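Side-chain contact in beta-N-acetylhexosaminidase (PDB 4YYF), which probably hydrolyses terminal non-reducing N-acetyl-D-hexosamine residues from N-acetyl-beta-D-hexosaminides, as a member of glycosyl hydrolase family 3: residues T168-G171 against D172-F175. The protein carries 1 engineered substitution. Residues are numbered along the deposited sequence; the frame is centred on the assembly and turned at random.
Sequences TVIG and DRSF. With ACT (acetate ion), chain D.
A type II' turn at Ile170-Arg173 overlaps a 3-10-like turn at Gly171-Ser174, within the loop that joins strand 153-154 to helix 179-196 in the TIM-barrel-type domain of family 3. Two i to i+3 backbone bonds define the turns: Arg173 N to Ile170 O at 2.9 Å and Ser174 N to Gly171 O at 3.0 Å. Gly171, with its positive phi of 52°, takes the first corner (i+1) of the type II' turn. The close side is the inner one: Ser174 CB packs 3.9 Å from Ile170 CG2, and both residues are buried. Ser174 OG is hydrogen-bonded to the carbonyl oxygen of Asp160 in the same loop, while Asp172 turns off to a salt bridge with Arg109.

The other side, by contrast, is polar and well bonded, and its Arg173 is partly exposed. The arginine chain, bent at chi3, runs back to Val169 O, and the side chains of Arg173 and Ile170 cross at about a right angle, with Ile170 CD1 3.9 Å from Arg173 NH1. Arg173 NH2 forms a salt bridge with Glu106 OE2. An acetate, probably from the crystallisation liquor, lies at the guanidinium edge; its OXT accepts a weak bond from Arg173 NH2. Arg173 NH1 donates to acetate OXT at 2.8 Å and also to Val169 O at 2.8 Å, the latter with an N-H...O angle of 153° and the oxygen near the guanidinium plane.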
# COMPACT_ATOMS: atom_id res chain seq x y z
N THR A 168 14.89 -11.39 8.17
CA THR A 168 13.67 -12.19 8.11
C THR A 168 12.61 -11.34 7.41
O THR A 168 12.91 -10.22 7.00
CB THR A 168 13.21 -12.61 9.51
OG1 THR A 168 13.00 -11.44 10.30
CG2 THR A 168 14.26 -13.48 10.18
N VAL A 169 11.39 -11.85 7.27
CA VAL A 169 10.38 -11.16 6.46
C VAL A 169 10.19 -9.68 6.86
O VAL A 169 10.23 -8.79 6.00
CB VAL A 169 9.03 -11.93 6.41
CG1 VAL A 169 8.49 -12.21 7.81
CG2 VAL A 169 8.01 -11.18 5.55
N ILE A 170 10.02 -9.43 8.15
CA ILE A 170 10.00 -8.05 8.64
C ILE A 170 11.41 -7.72 9.14
O ILE A 170 12.15 -6.99 8.48
CB ILE A 170 8.94 -7.83 9.74
CG1 ILE A 170 7.55 -8.21 9.21
CG2 ILE A 170 8.92 -6.38 10.18
CD1 ILE A 170 7.19 -7.50 7.90
N GLY A 171 11.80 -8.29 10.28
CA GLY A 171 13.17 -8.16 10.76
C GLY A 171 13.63 -6.71 10.81
O GLY A 171 12.93 -5.86 11.36
N ASP A 172 14.79 -6.41 10.22
CA ASP A 172 15.34 -5.05 10.30
C ASP A 172 14.53 -3.98 9.55
O ASP A 172 14.89 -2.78 9.56
CB ASP A 172 16.84 -5.01 9.92
CG ASP A 172 17.10 -5.31 8.45
OD1 ASP A 172 16.15 -5.35 7.63
OD2 ASP A 172 18.29 -5.48 8.11
N ARG A 173 13.44 -4.39 8.91
CA ARG A 173 12.53 -3.43 8.29
C ARG A 173 11.68 -2.73 9.34
O ARG A 173 10.99 -1.75 9.05
CB ARG A 173 11.61 -4.12 7.28
CG ARG A 173 12.32 -4.74 6.09
CD ARG A 173 11.35 -5.66 5.34
NE ARG A 173 10.25 -4.92 4.72
CZ ARG A 173 9.12 -5.48 4.29
NH1 ARG A 173 8.94 -6.79 4.44
NH2 ARG A 173 8.18 -4.74 3.71
N SER A 174 11.71 -3.25 10.57
CA SER A 174 10.95 -2.66 11.67
C SER A 174 11.81 -1.69 12.48
O SER A 174 12.98 -1.96 12.73
CB SER A 174 10.43 -3.75 12.61
OG SER A 174 10.12 -3.20 13.88
N PHE A 175 11.21 -0.58 12.89
CA PHE A 175 11.94 0.41 13.69
C PHE A 175 12.19 -0.04 15.13
O PHE A 175 12.96 0.58 15.84
CB PHE A 175 11.22 1.77 13.69
CG PHE A 175 11.36 2.53 12.40
CD1 PHE A 175 12.51 3.26 12.14
CD2 PHE A 175 10.36 2.49 11.45
CE1 PHE A 175 12.65 3.96 10.95
CE2 PHE A 175 10.48 3.19 10.26
CZ PHE A 175 11.65 3.92 10.00
C ACT D . 5.40 -7.85 3.12
O ACT D . 4.75 -7.67 2.07
OXT ACT D . 6.62 -7.57 3.07
CH3 ACT D . 4.78 -8.38 4.38